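PDB 3P06: VP4 protein from Tellina virus 1, which probably acts as a serine protease that cleaves the birnavirus polyprotein into its final products, here trapped as an intramolecular acyl-enzyme. Local coordinates for residues V8-V14 and G25-K31; V81-T85 and P181-S187; T118-V123 and V173-R179. One frame throughout, in Å; residues are numbered along the deposited sequence.

Contact 1. Residues V8-V14 and G25-K31; sequences VGVLLPV and GAFMAVK
Phe27 O takes two donors from the facing strand. Leu12 N gives it a hydrogen bond of 2.8 Å, with 164° at the hydrogen. The CA-H of Leu11 adds a weaker contact to Phe27 O, CA to O 3.6 Å. This is one step in the ladder of an antiparallel beta hairpin formed by strands 9-18 and 21-31, close to the centre of the chain. Val10 with Ala29, Leu12 with Phe27 and Val14 with Gly25 are hydrogen-bonded pairs, each with two N-H to O bonds.

Val10, Leu12, Val14, Phe27 and Ala29 share one face of the sheet. Leu12 holds CG between its backbone N and carbonyl carbon (chi1 61°), which sets CG 3.9 Å from Phe27 CB. The Val14 and Phe27 side chains cross at about a right angle, with Val14 CG1 3.7 Å from Phe27 CD1. Helix 104-111 packs on this face through Ala106 and Ala107.

Leu11, Pro13, Ala26 and Met28, a selenomethionine, lie on the other face. Met28 bends at its last torsion (chi3 -76°). Its CE then reaches Leu11 CD2 at 3.7 Å, while SE lies 3.7 Å from Gly9 N, whose N-H is bonded to Thr118 OG1. Gly9 has no side chain, and its CA comes within 3.2 Å of Ala29 O.

At the hairpin's open end Lys31 N bonds to Val8 O. A water beside this bond accepts from Val8 N at 2.9 Å and donates to Lys31 O.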
# COMPACT_ATOMS: atom_id res chain seq x y z
N VAL A 8 -0.96 -8.61 8.69
CA VAL A 8 -2.07 -8.68 7.76
C VAL A 8 -2.30 -7.23 7.29
O VAL A 8 -2.18 -6.30 8.08
CB VAL A 8 -3.29 -9.33 8.46
CG1 VAL A 8 -4.60 -9.07 7.72
CG2 VAL A 8 -3.04 -10.87 8.60
N GLY A 9 -2.57 -7.06 6.00
CA GLY A 9 -2.86 -5.75 5.47
C GLY A 9 -3.13 -5.83 3.99
O GLY A 9 -3.54 -6.89 3.49
N VAL A 10 -2.90 -4.73 3.27
CA VAL A 10 -3.21 -4.72 1.85
C VAL A 10 -2.02 -4.13 1.07
O VAL A 10 -1.50 -3.03 1.43
CB VAL A 10 -4.56 -3.94 1.56
CG1 VAL A 10 -4.77 -3.76 0.04
CG2 VAL A 10 -5.76 -4.68 2.20
N LEU A 11 -1.58 -4.87 0.05
CA LEU A 11 -0.42 -4.51 -0.71
C LEU A 11 -0.73 -3.31 -1.65
O LEU A 11 -1.81 -3.20 -2.18
CB LEU A 11 -0.01 -5.69 -1.60
CG LEU A 11 0.77 -6.74 -0.78
CD1 LEU A 11 0.90 -7.96 -1.63
CD2 LEU A 11 2.12 -6.20 -0.37
N LEU A 12 0.26 -2.47 -1.89
CA LEU A 12 0.08 -1.38 -2.85
C LEU A 12 1.39 -1.23 -3.64
O LEU A 12 2.48 -1.29 -3.08
CB LEU A 12 -0.30 -0.04 -2.14
CG LEU A 12 0.75 0.48 -1.15
CD1 LEU A 12 1.31 1.81 -1.68
CD2 LEU A 12 0.17 0.72 0.30
N PRO A 13 1.27 -1.01 -4.95
CA PRO A 13 2.46 -0.82 -5.78
C PRO A 13 3.04 0.60 -5.67
O PRO A 13 2.30 1.55 -5.45
CB PRO A 13 1.93 -1.09 -7.22
CG PRO A 13 0.54 -0.60 -7.18
CD PRO A 13 0.02 -0.98 -5.75
N VAL A 14 4.37 0.71 -5.76
CA VAL A 14 5.03 2.01 -5.83
C VAL A 14 6.01 2.02 -6.98
O VAL A 14 6.49 0.97 -7.40
CB VAL A 14 5.79 2.41 -4.50
CG1 VAL A 14 4.80 2.48 -3.39
CG2 VAL A 14 6.99 1.37 -4.19
N GLY A 25 8.12 -1.31 -6.95
CA GLY A 25 8.17 -2.08 -5.72
C GLY A 25 6.81 -2.11 -5.03
O GLY A 25 5.78 -1.79 -5.63
N ALA A 26 6.79 -2.39 -3.72
CA ALA A 26 5.52 -2.53 -3.03
C ALA A 26 5.66 -2.04 -1.63
O ALA A 26 6.72 -2.14 -1.04
CB ALA A 26 5.09 -3.99 -3.02
N PHE A 27 4.56 -1.49 -1.09
CA PHE A 27 4.46 -1.25 0.34
C PHE A 27 3.25 -2.05 0.72
O PHE A 27 2.50 -2.51 -0.17
CB PHE A 27 4.21 0.26 0.68
CG PHE A 27 5.46 1.12 0.77
CD1 PHE A 27 6.36 1.18 -0.26
CD2 PHE A 27 5.75 1.83 1.96
CE1 PHE A 27 7.55 1.96 -0.18
CE2 PHE A 27 6.94 2.63 2.07
CZ PHE A 27 7.82 2.73 1.00
N MSE A 28 3.05 -2.24 2.00
CA MSE A 28 1.80 -2.78 2.49
C MSE A 28 1.26 -1.79 3.50
O MSE A 28 2.02 -1.22 4.31
CB MSE A 28 2.07 -4.13 3.20
CG MSE A 28 0.73 -4.66 3.71
SE MSE A 28 0.77 -6.43 4.60
CE MSE A 28 0.96 -7.41 2.96
N ALA A 29 -0.04 -1.53 3.44
CA ALA A 29 -0.71 -0.78 4.52
C ALA A 29 -1.03 -1.88 5.58
O ALA A 29 -1.96 -2.68 5.37
CB ALA A 29 -2.05 -0.17 4.01
N VAL A 30 -0.27 -1.93 6.67
CA VAL A 30 -0.38 -3.05 7.59
C VAL A 30 -1.29 -2.62 8.74
O VAL A 30 -1.23 -1.46 9.23
CB VAL A 30 0.99 -3.42 8.20
CG1 VAL A 30 0.85 -4.71 9.19
CG2 VAL A 30 2.03 -3.61 7.12
N LYS A 31 -2.09 -3.54 9.23
CA LYS A 31 -2.93 -3.21 10.38
C LYS A 31 -2.09 -3.18 11.64
O LYS A 31 -1.32 -4.10 11.90
CB LYS A 31 -4.01 -4.25 10.55
CG LYS A 31 -5.00 -4.26 9.39
CD LYS A 31 -5.97 -5.46 9.64
CE LYS A 31 -6.90 -5.10 10.78
NZ LYS A 31 -8.20 -4.62 10.18
O HOH W 1 -1.06 -6.96 11.09

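Contact 2. Residues V81-T85 and P181-S187; sequences VVQAT and PMVTFSS
Residues 81-85 and 181-187 run antiparallel, their end-to-end directions 176° apart, and three backbone hydrogen bonds join them. Ala84 and Val183 form a hydrogen-bonded pair, each N-H bonding to the other's carbonyl. The third bond, Phe185 N to Val82 O at 2.8 Å, is less regular: the N stands well above the plane of the Val82 carbonyl. Gln83 and Thr184 form the non-hydrogen-bonded pair between these bonds.

Gln83 and Thr184 point the same way from the sheet and lie side by side, with Gln83 CG 3.8 Å from Thr184 CG2. Beyond CG the Gln83 chain stays extended. Its OE1 ends 3.7 Å from SE of Met182, a selenomethionine whose chain bends at chi3. Both Gln83 and Met182 lie at the protein surface.

The other face is buried. Ala84 CB meets Val183 CG2 at 4.1 Å there, and Leu11 of the central hairpin packs against both residues. The Phe185 ring packs on Ala26, and its CD2 lies 4.2 Å from Val81 CG2.

Smaller contacts lie at the two ends. Thr85 CG2 rests 3.5 Å from Pro181 O, while Thr85 OG1 is hydrogen-bonded to Ser88 OG and Thr87 N. At the far end Val82 CG1 touches Ser187 CB at 3.6 Å.

Strand 183-184 thus forms the edge of a small antiparallel sheet. Strand 83-84 is its inner neighbour and passes the pairing on to strand 88-92 and then to strand 2-6.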
# COMPACT_ATOMS: atom_id res chain seq x y z
N VAL A 81 7.81 -3.56 1.50
CA VAL A 81 7.94 -5.01 1.65
C VAL A 81 8.65 -5.55 0.45
O VAL A 81 8.46 -5.05 -0.69
CB VAL A 81 6.56 -5.71 1.83
CG1 VAL A 81 5.81 -5.13 3.04
CG2 VAL A 81 5.69 -5.58 0.59
N VAL A 82 9.52 -6.53 0.66
CA VAL A 82 10.16 -7.15 -0.51
C VAL A 82 9.57 -8.53 -0.75
O VAL A 82 9.86 -9.16 -1.78
CB VAL A 82 11.73 -7.21 -0.37
CG1 VAL A 82 12.34 -5.79 -0.51
CG2 VAL A 82 12.23 -7.88 0.97
N GLN A 83 8.80 -9.02 0.24
CA GLN A 83 8.12 -10.32 0.14
C GLN A 83 6.85 -10.26 0.90
O GLN A 83 6.81 -9.59 1.93
CB GLN A 83 8.91 -11.53 0.72
CG GLN A 83 10.17 -11.80 -0.02
CD GLN A 83 10.95 -13.00 0.52
OE1 GLN A 83 10.48 -13.73 1.38
NE2 GLN A 83 12.14 -13.20 -0.03
N ALA A 84 5.82 -10.93 0.40
CA ALA A 84 4.56 -11.04 1.16
C ALA A 84 3.92 -12.40 0.99
O ALA A 84 4.04 -13.02 -0.11
CB ALA A 84 3.56 -9.90 0.74
N THR A 85 3.25 -12.86 2.05
CA THR A 85 2.45 -14.06 1.97
C THR A 85 1.07 -13.67 2.52
O THR A 85 0.89 -12.51 2.91
CB THR A 85 3.04 -15.27 2.81
OG1 THR A 85 2.99 -14.97 4.23
CG2 THR A 85 4.50 -15.62 2.38
N PRO A 181 2.36 -19.25 -3.26
CA PRO A 181 2.59 -19.06 -1.82
C PRO A 181 3.08 -17.68 -1.39
O PRO A 181 2.88 -17.27 -0.25
CB PRO A 181 3.65 -20.17 -1.46
CG PRO A 181 4.17 -20.67 -2.77
CD PRO A 181 3.02 -20.48 -3.75
N MSE A 182 3.72 -16.96 -2.31
CA MSE A 182 4.47 -15.75 -1.93
C MSE A 182 4.67 -14.89 -3.18
O MSE A 182 4.72 -15.44 -4.28
CB MSE A 182 5.84 -16.17 -1.41
CG MSE A 182 6.83 -15.10 -0.99
SE MSE A 182 8.69 -15.89 -0.97
CE MSE A 182 8.39 -17.75 -0.48
N VAL A 183 4.73 -13.57 -2.99
CA VAL A 183 5.09 -12.65 -4.04
C VAL A 183 6.33 -11.96 -3.57
O VAL A 183 6.52 -11.68 -2.36
CB VAL A 183 3.94 -11.58 -4.43
CG1 VAL A 183 2.84 -12.28 -5.25
CG2 VAL A 183 3.30 -10.88 -3.20
N THR A 184 7.22 -11.67 -4.51
CA THR A 184 8.38 -10.89 -4.10
C THR A 184 8.49 -9.60 -4.95
O THR A 184 7.94 -9.54 -6.06
CB THR A 184 9.62 -11.73 -4.19
OG1 THR A 184 9.87 -11.98 -5.57
CG2 THR A 184 9.42 -13.08 -3.47
N PHE A 185 9.19 -8.59 -4.43
CA PHE A 185 9.30 -7.29 -5.11
C PHE A 185 10.72 -6.81 -4.99
O PHE A 185 11.43 -7.26 -4.08
CB PHE A 185 8.38 -6.29 -4.44
CG PHE A 185 6.97 -6.72 -4.38
CD1 PHE A 185 6.12 -6.56 -5.52
CD2 PHE A 185 6.47 -7.29 -3.22
CE1 PHE A 185 4.77 -7.00 -5.47
CE2 PHE A 185 5.10 -7.69 -3.15
CZ PHE A 185 4.27 -7.56 -4.29
N SER A 186 11.16 -5.93 -5.91
CA SER A 186 12.46 -5.27 -5.84
C SER A 186 12.41 -4.18 -4.77
O SER A 186 11.33 -3.60 -4.47
CB SER A 186 12.82 -4.57 -7.18
OG SER A 186 13.37 -5.50 -8.10
N SER A 187 13.56 -3.86 -4.21
CA SER A 187 13.61 -2.71 -3.32
C SER A 187 14.39 -1.56 -3.96
O SER A 187 15.11 -1.76 -4.92
CB SER A 187 14.23 -3.10 -1.98
OG SER A 187 15.43 -3.85 -2.18

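Contact 3. Residues T118-V123 and V173-R179; sequences TPFLMV and VGDKPWR. With URE (urea), chain G.
Trp178 NE1 donates a short, nearly straight hydrogen bond to Thr118 O, 2.7 Å long with 176° at the hydrogen. The acceptor lies almost in the indole plane, at the pyrrole edge. A second bond, Phe120 N to Lys176 O at 2.9 Å, ties the backbones together. Phe120 is the centre of an inverse gamma turn, closed by a weak bond from Leu121 N to Pro119 O. The contact joins this turn, on the segment that leads into strand 122-123, to the loop that follows helix 166-173.

Urea is bound beside both segments, near Lys176, Gly174, Thr118 and Pro119. Lys176 N donates to the urea O at 2.9 Å, and urea N2 returns a weak bond to Lys176 O. That carbonyl therefore serves both Phe120 N and the ligand. The Lys176 side chain doubles back, and its NZ bonds to Val172 O.

Around these bonds the aromatic side chains pack. Phe120 CB lies 3.8 Å above the centroid of the five-membered ring of Trp178, a CH-pi contact almost on the ring normal. CG of Phe120 is anti to its own N (chi1 -176°), and this carries the phenyl ring out toward the six-membered ring. The two planes meet obliquely, at 52°, with Phe120 CD1 3.5 Å from Trp178 CE3. Arg179 N sits over one face of the phenyl ring.

Further along, Pro119 lies beside Val173, its CB 3.4 Å from Val173 O. Val123 crosses Val173 at about a right angle, CG2 to CG1 4.1 Å.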
# COMPACT_ATOMS: atom_id res chain seq x y z
N THR A 118 -4.11 -11.38 4.38
CA THR A 118 -3.90 -10.34 3.34
C THR A 118 -4.47 -10.90 2.04
O THR A 118 -4.22 -12.09 1.74
CB THR A 118 -2.38 -10.17 3.18
OG1 THR A 118 -1.85 -9.66 4.41
CG2 THR A 118 -2.00 -9.28 2.01
N PRO A 119 -5.26 -10.11 1.28
CA PRO A 119 -5.81 -10.58 0.01
C PRO A 119 -4.69 -10.71 -1.06
O PRO A 119 -3.69 -9.98 -1.04
CB PRO A 119 -6.78 -9.44 -0.43
CG PRO A 119 -6.34 -8.27 0.24
CD PRO A 119 -5.74 -8.74 1.60
N PHE A 120 -4.88 -11.62 -2.00
CA PHE A 120 -3.91 -11.77 -3.06
C PHE A 120 -4.31 -10.79 -4.15
O PHE A 120 -4.87 -11.20 -5.16
CB PHE A 120 -3.93 -13.20 -3.55
CG PHE A 120 -2.90 -13.50 -4.58
CD1 PHE A 120 -1.56 -13.42 -4.29
CD2 PHE A 120 -3.29 -13.91 -5.88
CE1 PHE A 120 -0.58 -13.69 -5.27
CE2 PHE A 120 -2.28 -14.18 -6.87
CZ PHE A 120 -0.97 -14.10 -6.54
N LEU A 121 -4.04 -9.51 -3.91
CA LEU A 121 -4.49 -8.48 -4.79
C LEU A 121 -3.81 -7.21 -4.34
O LEU A 121 -3.77 -6.92 -3.14
CB LEU A 121 -6.00 -8.32 -4.65
CG LEU A 121 -6.67 -7.31 -5.60
CD1 LEU A 121 -6.75 -7.85 -6.98
CD2 LEU A 121 -8.07 -6.89 -5.14
N MSE A 122 -3.29 -6.43 -5.26
CA MSE A 122 -2.66 -5.17 -4.87
C MSE A 122 -3.69 -4.09 -5.13
O MSE A 122 -4.57 -4.24 -6.01
CB MSE A 122 -1.42 -4.91 -5.72
CG MSE A 122 -0.35 -6.00 -5.51
SE MSE A 122 1.28 -5.39 -6.49
CE MSE A 122 1.97 -4.38 -4.98
N VAL A 123 -3.58 -2.99 -4.41
CA VAL A 123 -4.57 -1.94 -4.59
C VAL A 123 -3.90 -0.57 -4.76
O VAL A 123 -2.98 -0.26 -4.03
CB VAL A 123 -5.55 -1.97 -3.38
CG1 VAL A 123 -6.47 -0.74 -3.39
CG2 VAL A 123 -6.38 -3.33 -3.36
N VAL A 173 -11.71 -6.99 -1.96
CA VAL A 173 -10.57 -7.50 -1.18
C VAL A 173 -10.98 -8.64 -0.28
O VAL A 173 -10.12 -9.31 0.29
CB VAL A 173 -9.80 -6.40 -0.33
CG1 VAL A 173 -9.27 -5.27 -1.24
CG2 VAL A 173 -10.63 -5.84 0.81
N GLY A 174 -12.30 -8.85 -0.12
CA GLY A 174 -12.82 -9.86 0.82
C GLY A 174 -12.52 -11.29 0.39
O GLY A 174 -12.36 -12.17 1.25
N ASP A 175 -12.43 -11.55 -0.91
CA ASP A 175 -12.32 -12.94 -1.37
C ASP A 175 -11.27 -13.08 -2.46
O ASP A 175 -11.63 -13.20 -3.64
CB ASP A 175 -13.67 -13.37 -1.97
CG ASP A 175 -13.88 -14.87 -1.96
OD1 ASP A 175 -13.18 -15.61 -1.21
OD2 ASP A 175 -14.81 -15.33 -2.70
N LYS A 176 -9.98 -13.04 -2.06
CA LYS A 176 -8.83 -13.12 -2.99
C LYS A 176 -7.78 -14.14 -2.53
O LYS A 176 -6.74 -13.78 -1.94
CB LYS A 176 -8.24 -11.73 -3.26
CG LYS A 176 -9.21 -10.84 -4.09
CD LYS A 176 -9.24 -11.25 -5.58
CE LYS A 176 -10.32 -10.45 -6.35
NZ LYS A 176 -11.65 -10.47 -5.67
N PRO A 177 -8.08 -15.44 -2.76
CA PRO A 177 -7.18 -16.50 -2.28
C PRO A 177 -5.83 -16.39 -3.00
O PRO A 177 -5.74 -15.85 -4.10
CB PRO A 177 -7.92 -17.82 -2.64
CG PRO A 177 -8.98 -17.43 -3.61
CD PRO A 177 -9.21 -15.96 -3.56
N TRP A 178 -4.79 -16.90 -2.35
CA TRP A 178 -3.41 -16.84 -2.85
C TRP A 178 -3.24 -17.90 -3.94
O TRP A 178 -3.34 -19.12 -3.66
CB TRP A 178 -2.43 -17.05 -1.65
CG TRP A 178 -2.30 -15.73 -0.97
CD1 TRP A 178 -3.31 -15.05 -0.28
CD2 TRP A 178 -1.18 -14.81 -1.04
NE1 TRP A 178 -2.84 -13.80 0.13
CE2 TRP A 178 -1.56 -13.62 -0.34
CE3 TRP A 178 0.11 -14.87 -1.61
CZ2 TRP A 178 -0.68 -12.51 -0.19
CZ3 TRP A 178 0.97 -13.76 -1.49
CH2 TRP A 178 0.58 -12.60 -0.78
N ARG A 179 -2.97 -17.47 -5.18
CA ARG A 179 -2.75 -18.46 -6.26
C ARG A 179 -1.30 -19.00 -6.24
O ARG A 179 -0.98 -19.98 -6.89
CB ARG A 179 -3.11 -17.88 -7.64
CG ARG A 179 -4.57 -17.40 -7.81
CD ARG A 179 -5.54 -18.56 -7.86
NE ARG A 179 -6.91 -18.11 -7.61
CZ ARG A 179 -7.98 -18.89 -7.64
NH1 ARG A 179 -7.87 -20.19 -7.92
NH2 ARG A 179 -9.17 -18.37 -7.38
C URE G . -8.47 -13.76 1.25
O URE G . -8.96 -12.79 0.66
N1 URE G . -9.22 -14.42 2.13
N2 URE G . -7.21 -14.18 1.07

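In the fold
Contact 1 is central, and both other contacts join it. Ala26 O probably bonds to Val81 N at 3.1 Å, linking contact 1 to contact 2. Leu11 O probably bonds to Val123 N at 2.8 Å, and Gly9 N to Thr118 OG1 at 3.1 Å; these link it to contact 3. Contacts 2 and 3 meet where Val183 CG1 lies 3.7 Å from Phe120 CE1. Contact 1 lies nearest the predicted Ser-Lys active site: the side chain of Pro13 is about 4 Å from that of Lys141, and that of Leu12 about 5 Å from that of Ser102. Contact 3 holds six of the seven urea-pocket residues. Its approach to Ser102 is through Val123, about 9 Å between side chains.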